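Local coordinates for putative uncharacterized protein (PDB 3LNO) that is of unknown function but, as a DUF59 protein of the iron-sulfur cluster assembly family, probably takes part in building or handing on such clusters, at residues 11-16 against 73-78; 18-23 against 61-66; 33-38 against 46-51. All coordinates share one frame; numbering follows the deposited sequence.

Contact 1: 11-16 against 73-78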
loop_
_atom_site.group_PDB
_atom_site.type_symbol
_atom_site.label_atom_id
_atom_site.label_comp_id
_atom_site.label_asym_id
_atom_site.label_seq_id
_atom_site.Cartn_x
_atom_site.Cartn_y
_atom_site.Cartn_z
ATOM N N ASN A 11 10.926 4.106 1.055
ATOM C CA ASN A 11 10.465 4.105 2.422
ATOM C C ASN A 11 9.458 5.256 2.605
ATOM O O ASN A 11 8.410 5.104 3.236
ATOM C CB ASN A 11 11.664 4.252 3.358
ATOM C CG ASN A 11 11.268 4.186 4.800
ATOM O OD1 ASN A 11 10.693 3.200 5.243
ATOM N ND2 ASN A 11 11.541 5.255 5.539
ATOM N N LYS A 12 9.780 6.414 2.045
ATOM C CA LYS A 12 8.873 7.557 2.129
ATOM C C LYS A 12 7.534 7.243 1.457
ATOM O O LYS A 12 6.465 7.519 2.001
ATOM C CB LYS A 12 9.516 8.776 1.465
ATOM C CG LYS A 12 8.609 10.002 1.458
ATOM C CD LYS A 12 9.282 11.145 0.716
ATOM C CE LYS A 12 8.714 12.498 1.151
ATOM N NZ LYS A 12 9.298 13.638 0.357
ATOM N N LEU A 13 7.579 6.625 0.284
ATOM C CA LEU A 13 6.340 6.253 -0.386
ATOM C C LEU A 13 5.528 5.301 0.474
ATOM O O LEU A 13 4.304 5.423 0.562
ATOM C CB LEU A 13 6.607 5.618 -1.752
ATOM C CG LEU A 13 7.188 6.489 -2.871
ATOM C CD1 LEU A 13 7.499 5.611 -4.082
ATOM C CD2 LEU A 13 6.214 7.558 -3.271
ATOM N N TYR A 14 6.193 4.330 1.090
ATOM C CA TYR A 14 5.463 3.307 1.851
ATOM C C TYR A 14 4.768 3.930 3.064
ATOM O O TYR A 14 3.621 3.608 3.366
ATOM C CB TYR A 14 6.430 2.189 2.279
ATOM C CG TYR A 14 5.838 1.035 3.051
ATOM C CD1 TYR A 14 5.352 -0.090 2.391
ATOM C CD2 TYR A 14 5.785 1.056 4.452
ATOM C CE1 TYR A 14 4.826 -1.154 3.082
ATOM C CE2 TYR A 14 5.231 -0.003 5.161
ATOM C CZ TYR A 14 4.780 -1.108 4.474
ATOM O OH TYR A 14 4.257 -2.164 5.173
ATOM N N ALA A 15 5.459 4.838 3.741
ATOM C CA ALA A 15 4.897 5.510 4.919
ATOM C C ALA A 15 3.659 6.313 4.529
ATOM O O ALA A 15 2.686 6.393 5.276
ATOM C CB ALA A 15 5.974 6.465 5.610
ATOM N N ASN A 16 3.676 6.905 3.348
ATOM C CA ASN A 16 2.519 7.704 2.947
ATOM C C ASN A 16 1.285 6.853 2.614
ATOM O O ASN A 16 0.161 7.350 2.610
ATOM C CB ASN A 16 2.887 8.642 1.801
ATOM C CG ASN A 16 3.510 9.918 2.307
ATOM O OD1 ASN A 16 2.804 10.887 2.597
ATOM N ND2 ASN A 16 4.841 9.918 2.449
ATOM N N THR A 73 -0.431 13.321 -4.540
ATOM C CA THR A 73 -0.694 14.510 -3.745
ATOM C C THR A 73 0.326 14.694 -2.619
ATOM O O THR A 73 0.858 15.785 -2.427
ATOM C CB THR A 73 -2.088 14.440 -3.134
ATOM O OG1 THR A 73 -3.039 14.259 -4.194
ATOM C CG2 THR A 73 -2.386 15.712 -2.358
ATOM N N ASN A 74 0.612 13.627 -1.883
ATOM C CA ASN A 74 1.431 13.756 -0.677
ATOM C C ASN A 74 2.921 13.645 -0.931
ATOM O O ASN A 74 3.727 14.161 -0.162
ATOM C CB ASN A 74 0.925 12.795 0.417
ATOM C CG ASN A 74 -0.484 13.167 0.903
ATOM O OD1 ASN A 74 -1.039 14.170 0.467
ATOM N ND2 ASN A 74 -1.055 12.377 1.803
ATOM N N VAL A 75 3.294 13.018 -2.039
ATOM C CA VAL A 75 4.707 12.887 -2.397
ATOM C C VAL A 75 4.888 13.364 -3.837
ATOM O O VAL A 75 5.144 12.565 -4.747
ATOM C CB VAL A 75 5.166 11.428 -2.261
ATOM C CG1 VAL A 75 6.676 11.342 -2.374
ATOM C CG2 VAL A 75 4.665 10.849 -0.922
ATOM N N PRO A 76 4.740 14.686 -4.048
ATOM C CA PRO A 76 4.683 15.307 -5.385
ATOM C C PRO A 76 5.901 15.014 -6.247
ATOM O O PRO A 76 5.808 15.099 -7.462
ATOM C CB PRO A 76 4.605 16.810 -5.077
ATOM C CG PRO A 76 5.152 16.932 -3.621
ATOM C CD PRO A 76 4.638 15.680 -2.965
ATOM N N GLU A 77 7.031 14.672 -5.638
ATOM C CA GLU A 77 8.210 14.359 -6.431
ATOM C C GLU A 77 8.165 12.952 -7.055
ATOM O O GLU A 77 9.072 12.576 -7.811
ATOM C CB GLU A 77 9.518 14.579 -5.635
ATOM C CG GLU A 77 9.838 13.534 -4.538
ATOM C CD GLU A 77 9.121 13.807 -3.215
ATOM O OE1 GLU A 77 8.009 14.392 -3.244
ATOM O OE2 GLU A 77 9.667 13.422 -2.147
ATOM N N VAL A 78 7.128 12.170 -6.749
ATOM C CA VAL A 78 6.987 10.887 -7.435
ATOM C C VAL A 78 6.606 11.149 -8.907
ATOM O O VAL A 78 5.892 12.109 -9.201
ATOM C CB VAL A 78 5.932 9.951 -6.767
ATOM C CG1 VAL A 78 4.517 10.438 -7.024
ATOM C CG2 VAL A 78 6.065 8.537 -7.291
HETATM O O HOH W 1 0.114 10.198 2.704
#
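Val75 fits its two methyl groups against different residues of helix 3-16. CG2 lies over the face of the Asn16 side-chain amide, 3.5 Å from ND2. CG1 meets CD2 of Leu13 at 3.9 Å, and the leucine branch lies roughly square to the valine. The first torsion of Val75 (chi1 -169°) sets CG1 anti to the backbone N and CG2 beside it, which spreads the branches along the helix. The CD carbon of Lys12 also lies over CG1, so the valine is touched by three residues spaced along one face of the helix. CD2 of Leu13 reaches on to Val78 CG2 as well.

The contact brings the C-terminal part of helix 3-16 against the C-terminal end of helix 60-74 and the type I turn, Val75 to Val78, that leads toward strand 81-85. Both helices pack on the same side of the three-stranded sheet in this alpha-beta fold. Val75 is the first residue to leave the helix. The turn is closed by Val78 N bonding to Val75 O at 2.8 Å.

The amide of Asn16 is held in place from its own helix. ND2 donates to Lys12 O at 2.9 Å, straight at the hydrogen (171°) but from above the carbonyl plane, while Asn16 N reaches the same oxygen from the other face. OD1 of Asn16 takes a bond from a water, which also donates to Asn16 O and accepts from Asn74 ND2. At the outer edge the extended Lys12 chain forms a salt bridge, NZ to the syn lone pair of Glu77 OE2, at a short 2.5 Å.

Contact 2: 18-23 against 61-66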
loop_
_atom_site.group_PDB
_atom_site.type_symbol
_atom_site.label_atom_id
_atom_site.label_comp_id
_atom_site.label_asym_id
_atom_site.label_seq_id
_atom_site.Cartn_x
_atom_site.Cartn_y
_atom_site.Cartn_z
ATOM N N GLU A 18 0.024 4.843 4.474
ATOM C CA GLU A 18 -0.819 4.765 5.679
ATOM C C GLU A 18 -2.038 5.651 5.594
ATOM O O GLU A 18 -2.939 5.536 6.425
ATOM C CB GLU A 18 -0.058 5.148 6.941
ATOM C CG GLU A 18 0.974 4.130 7.310
ATOM C CD GLU A 18 1.736 4.517 8.542
ATOM O OE1 GLU A 18 2.271 5.651 8.599
ATOM O OE2 GLU A 18 1.793 3.673 9.457
ATOM N N ALA A 19 -2.073 6.554 4.620
ATOM C CA ALA A 19 -3.245 7.415 4.452
ATOM C C ALA A 19 -4.273 6.787 3.538
ATOM O O ALA A 19 -5.271 7.424 3.218
ATOM C CB ALA A 19 -2.835 8.782 3.917
ATOM N N VAL A 20 -4.020 5.564 3.070
ATOM C CA VAL A 20 -4.994 4.850 2.211
ATOM C C VAL A 20 -5.716 3.800 3.059
ATOM O O VAL A 20 -5.093 2.861 3.565
ATOM C CB VAL A 20 -4.286 4.121 1.031
ATOM C CG1 VAL A 20 -5.288 3.308 0.223
ATOM C CG2 VAL A 20 -3.479 5.111 0.137
ATOM N N ILE A 21 -7.022 3.965 3.236
ATOM C CA ILE A 21 -7.800 3.103 4.120
ATOM C C ILE A 21 -8.558 2.017 3.354
ATOM O O ILE A 21 -9.143 2.289 2.305
ATOM C CB ILE A 21 -8.832 3.940 4.922
ATOM C CG1 ILE A 21 -8.199 5.247 5.422
ATOM C CG2 ILE A 21 -9.361 3.160 6.108
ATOM C CD1 ILE A 21 -6.940 5.023 6.228
ATOM N N ASP A 22 -8.572 0.789 3.870
ATOM C CA ASP A 22 -9.558 -0.191 3.381
ATOM C C ASP A 22 -10.917 0.111 4.017
ATOM O O ASP A 22 -11.091 -0.099 5.208
ATOM C CB ASP A 22 -9.136 -1.629 3.697
ATOM C CG ASP A 22 -10.162 -2.669 3.202
ATOM O OD1 ASP A 22 -9.857 -3.877 3.209
ATOM O OD2 ASP A 22 -11.270 -2.282 2.781
ATOM N N PRO A 23 -11.883 0.604 3.225
ATOM C CA PRO A 23 -13.130 1.097 3.822
ATOM C C PRO A 23 -13.890 0.037 4.632
ATOM O O PRO A 23 -14.479 0.356 5.663
ATOM C CB PRO A 23 -13.955 1.543 2.611
ATOM C CG PRO A 23 -12.964 1.755 1.520
ATOM C CD PRO A 23 -11.871 0.744 1.758
ATOM N N GLY A 61 -11.114 -1.271 -6.809
ATOM C CA GLY A 61 -10.972 -0.147 -7.721
ATOM C C GLY A 61 -10.735 1.143 -6.968
ATOM O O GLY A 61 -9.877 1.931 -7.328
ATOM N N GLN A 62 -11.492 1.353 -5.899
ATOM C CA GLN A 62 -11.336 2.552 -5.085
ATOM C C GLN A 62 -9.988 2.601 -4.350
ATOM O O GLN A 62 -9.406 3.667 -4.178
ATOM C CB GLN A 62 -12.481 2.668 -4.086
ATOM C CG GLN A 62 -12.442 3.955 -3.285
ATOM C CD GLN A 62 -13.505 4.002 -2.209
ATOM O OE1 GLN A 62 -14.583 3.414 -2.356
ATOM N NE2 GLN A 62 -13.212 4.707 -1.117
ATOM N N ILE A 63 -9.487 1.448 -3.920
ATOM C CA ILE A 63 -8.215 1.419 -3.204
ATOM C C ILE A 63 -7.068 1.843 -4.123
ATOM O O ILE A 63 -6.283 2.729 -3.786
ATOM C CB ILE A 63 -8.002 0.059 -2.484
ATOM C CG1 ILE A 63 -8.977 -0.048 -1.307
ATOM C CG2 ILE A 63 -6.567 -0.088 -1.999
ATOM C CD1 ILE A 63 -8.991 -1.404 -0.607
ATOM N N VAL A 64 -7.030 1.274 -5.323
ATOM C CA VAL A 64 -6.019 1.636 -6.291
ATOM C C VAL A 64 -6.005 3.117 -6.692
ATOM O O VAL A 64 -4.935 3.740 -6.732
ATOM C CB VAL A 64 -6.153 0.812 -7.564
ATOM C CG1 VAL A 64 -5.260 1.411 -8.656
ATOM C CG2 VAL A 64 -5.810 -0.656 -7.276
ATOM N N SER A 65 -7.163 3.690 -7.024
ATOM C CA SER A 65 -7.175 5.125 -7.327
ATOM C C SER A 65 -6.780 5.962 -6.091
ATOM O O SER A 65 -6.132 7.005 -6.211
ATOM C CB SER A 65 -8.510 5.600 -7.948
ATOM O OG SER A 65 -9.619 5.126 -7.216
ATOM N N ASP A 66 -7.146 5.488 -4.903
ATOM C CA ASP A 66 -6.729 6.159 -3.673
ATOM C C ASP A 66 -5.195 6.138 -3.497
ATOM O O ASP A 66 -4.588 7.132 -3.091
ATOM C CB ASP A 66 -7.412 5.522 -2.478
ATOM C CG ASP A 66 -8.325 6.478 -1.765
ATOM O OD1 ASP A 66 -9.312 6.936 -2.391
ATOM O OD2 ASP A 66 -8.047 6.780 -0.577
HETATM O O HOH W 2 -8.534 5.970 1.797
#
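Val20 and Ile63 carry the apolar part of this contact. Val20 lays CG1 against Ile63 CG2 at 4.3 Å and against the CB of Asp66 at 4.1 Å. Its CG2 lies 4.0 Å from the carbonyl oxygen of Asp66. The side chains of Val20 and Asp66 run alongside each other, pointing opposite ways. Ile63 reaches Asp22 and Pro23 further along the chain: CG1 is 4.3 Å from Pro23 CD, and CD1 comes near the carboxylate of Asp22. Its chi1 of -70° places CG1 beside the backbone N and CG2 anti to it. This turns the CG1-CD1 arm to Pro23 and Asp22 and leaves CG2 to Val20. The ring carbon CG of Pro23 passes the amide NE2 of Gln62 at 4.0 Å.

The polar link runs through a water. It accepts from Ile21 N at 2.9 Å and donates to Asp66 OD2 at 2.6 Å.

Asp22 turns its CB away from the helix, and its OD2 accepts a bond from Glu24 N just beyond the segment. Val20 is held by backbone bonds to Ile29. The contact thus lays the chain from Val20 to Pro23 along the early turns of helix 60-74, between that helix and helix 29-32, while Val64 of the same helix packs on strand 81-85.

Contact 3: 33-38 against 46-51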
loop_
_atom_site.group_PDB
_atom_site.type_symbol
_atom_site.label_atom_id
_atom_site.label_comp_id
_atom_site.label_asym_id
_atom_site.label_seq_id
_atom_site.Cartn_x
_atom_site.Cartn_y
_atom_site.Cartn_z
ATOM N N GLY A 33 -1.246 -5.179 6.027
ATOM C CA GLY A 33 -0.328 -6.109 5.392
ATOM C C GLY A 33 -0.631 -6.325 3.919
ATOM O O GLY A 33 -0.211 -7.342 3.344
ATOM N N LEU A 34 -1.379 -5.409 3.300
ATOM C CA LEU A 34 -1.724 -5.576 1.878
ATOM C C LEU A 34 -0.628 -5.174 0.915
ATOM O O LEU A 34 -0.654 -5.602 -0.238
ATOM C CB LEU A 34 -2.993 -4.810 1.484
ATOM C CG LEU A 34 -4.272 -5.195 2.226
ATOM C CD1 LEU A 34 -5.387 -4.325 1.722
ATOM C CD2 LEU A 34 -4.576 -6.690 1.999
ATOM N N VAL A 35 0.309 -4.343 1.366
ATOM C CA VAL A 35 1.368 -3.850 0.498
ATOM C C VAL A 35 2.595 -4.769 0.552
ATOM O O VAL A 35 3.282 -4.869 1.592
ATOM C CB VAL A 35 1.774 -2.411 0.835
ATOM C CG1 VAL A 35 2.723 -1.881 -0.226
ATOM C CG2 VAL A 35 0.546 -1.497 0.925
ATOM N N TYR A 36 2.857 -5.440 -0.573
ATOM C CA TYR A 36 3.956 -6.422 -0.683
ATOM C C TYR A 36 5.291 -5.825 -1.115
ATOM O O TYR A 36 6.347 -6.308 -0.750
ATOM C CB TYR A 36 3.580 -7.517 -1.691
ATOM C CG TYR A 36 2.527 -8.458 -1.207
ATOM C CD1 TYR A 36 2.062 -8.381 0.098
ATOM C CD2 TYR A 36 1.986 -9.433 -2.058
ATOM C CE1 TYR A 36 1.090 -9.250 0.571
ATOM C CE2 TYR A 36 1.025 -10.314 -1.603
ATOM C CZ TYR A 36 0.599 -10.215 -0.270
ATOM O OH TYR A 36 -0.319 -11.071 0.220
ATOM N N ASP A 37 5.267 -4.775 -1.921
ATOM C CA ASP A 37 6.548 -4.257 -2.414
ATOM C C ASP A 37 6.367 -2.844 -2.894
ATOM O O ASP A 37 5.370 -2.541 -3.538
ATOM C CB ASP A 37 7.052 -5.125 -3.581
ATOM C CG ASP A 37 8.482 -4.799 -3.978
ATOM O OD1 ASP A 37 9.281 -4.322 -3.133
ATOM O OD2 ASP A 37 8.820 -5.049 -5.148
ATOM N N VAL A 38 7.327 -1.974 -2.588
ATOM C CA VAL A 38 7.351 -0.679 -3.240
ATOM C C VAL A 38 8.733 -0.534 -3.842
ATOM O O VAL A 38 9.732 -0.669 -3.130
ATOM C CB VAL A 38 7.124 0.458 -2.204
ATOM C CG1 VAL A 38 7.244 1.827 -2.862
ATOM C CG2 VAL A 38 5.771 0.295 -1.519
ATOM N N ALA A 46 7.493 4.865 -9.665
ATOM C CA ALA A 46 7.217 3.939 -8.582
ATOM C C ALA A 46 6.275 2.809 -9.011
ATOM O O ALA A 46 5.318 3.033 -9.777
ATOM C CB ALA A 46 6.633 4.707 -7.396
ATOM N N VAL A 47 6.569 1.606 -8.522
ATOM C CA VAL A 47 5.729 0.428 -8.709
ATOM C C VAL A 47 5.314 -0.099 -7.319
ATOM O O VAL A 47 6.156 -0.516 -6.528
ATOM C CB VAL A 47 6.448 -0.711 -9.446
ATOM C CG1 VAL A 47 5.482 -1.900 -9.612
ATOM C CG2 VAL A 47 7.011 -0.250 -10.852
ATOM N N ILE A 48 4.023 -0.020 -7.025
ATOM C CA ILE A 48 3.474 -0.548 -5.779
ATOM C C ILE A 48 2.802 -1.888 -6.085
ATOM O O ILE A 48 1.867 -1.942 -6.865
ATOM C CB ILE A 48 2.422 0.417 -5.179
ATOM C CG1 ILE A 48 3.088 1.720 -4.717
ATOM C CG2 ILE A 48 1.750 -0.211 -3.945
ATOM C CD1 ILE A 48 3.164 2.699 -5.748
ATOM N N THR A 49 3.255 -2.952 -5.445
ATOM C CA THR A 49 2.664 -4.286 -5.620
ATOM C C THR A 49 1.867 -4.613 -4.363
ATOM O O THR A 49 2.397 -4.606 -3.242
ATOM C CB THR A 49 3.805 -5.343 -5.764
ATOM O OG1 THR A 49 4.664 -4.954 -6.839
ATOM C CG2 THR A 49 3.270 -6.755 -6.028
HETATM N N MSE A 50 0.590 -4.894 -4.537
HETATM C CA MSE A 50 -0.249 -5.141 -3.387
HETATM C C MSE A 50 -1.297 -6.191 -3.709
HETATM O O MSE A 50 -1.465 -6.598 -4.871
HETATM C CB MSE A 50 -0.920 -3.838 -2.951
HETATM C CG MSE A 50 -1.939 -3.315 -3.955
HETATM SE SE MSE A 50 -2.687 -1.598 -3.327
HETATM C CE MSE A 50 -3.531 -2.160 -1.643
ATOM N N THR A 51 -1.982 -6.651 -2.673
ATOM C CA THR A 51 -3.108 -7.560 -2.867
ATOM C C THR A 51 -4.350 -6.984 -2.181
ATOM O O THR A 51 -4.313 -5.855 -1.706
ATOM C CB THR A 51 -2.779 -8.953 -2.353
ATOM O OG1 THR A 51 -3.780 -9.858 -2.821
ATOM C CG2 THR A 51 -2.745 -8.977 -0.820
HETATM O O HOH W 3 6.601 -3.137 -6.519
#
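A classic beta bulge interrupts the antiparallel hairpin formed by strands 35-40 and 46-50. Tyr36 and Asp37 both face Thr49, and the register shifts by one residue. Thr49 O accepts two bonds in its carbonyl plane, from Tyr36 N at 2.8 Å and from Asp37 N at 3.2 Å. Thr49 N returns a nearly straight bond (174°) to Asp37 O. On either side of the bulge lie the non-hydrogen-bonded pairs Val35 with Met50 and Val38 with Ile48. Beyond the strand proper, Thr51 N bonds to Leu34 O at 3.0 Å. The Leu34 side chain lies against Thr51, with CB 3.6 Å from Thr51 O. Gly33, with its positive phi, closes helix 29-32 in a Schellman motif.

Val35, Val38, Ile48 and Met50 share one face of the sheet. Val35 CG1 meets Ile48 CG2 at 4.2 Å. Met50, a selenomethionine, bends at chi3 (-62°) and brings CE to 4.1 Å from Leu34 CB. This face is covered by Leu13 and Tyr14 of helix 3-16 and by Ile29 of helix 29-32.

Asp37 and Thr49 point to the other face, where their CB atoms meet at 3.9 Å. A water bridges Asp37 OD2, Val47 O and Thr49 OG1. Next to them the Tyr36 side chain runs obliquely across Thr51. The Tyr36 hydroxyl bonds to Pro89 O, and Thr51 OG1 to Val86 O, so both polar ends are held by the segment after strand 81-85. With OG1 anti to the backbone N (chi1 -168°), the methyl of Thr51 is left for the tyrosine: CG2 lies 3.4 Å from Tyr36 OH.

From the N terminus, helix 3-16 opens contact 1 and the chain from 18 to 23 opens contact 2. Contact 3 then closes first, as the hairpin of strands 35-40 and 46-50. Helix 60-74 follows: its early turns close contact 2, and the end of the helix with the turn after it closes contact 1. The three loops are nested, with 3 inside 2 and 2 inside 1, and none cross. Contacts 1 and 2 share helix 60-74, with centres about 14 Å apart. Both touch contact 3: Ala46 packs against Leu13 and Val78, and Met50 CE against Ile63. Together they tie helix 3-16, the chain at 18-23 and helix 60-74 to one another and to the hairpin.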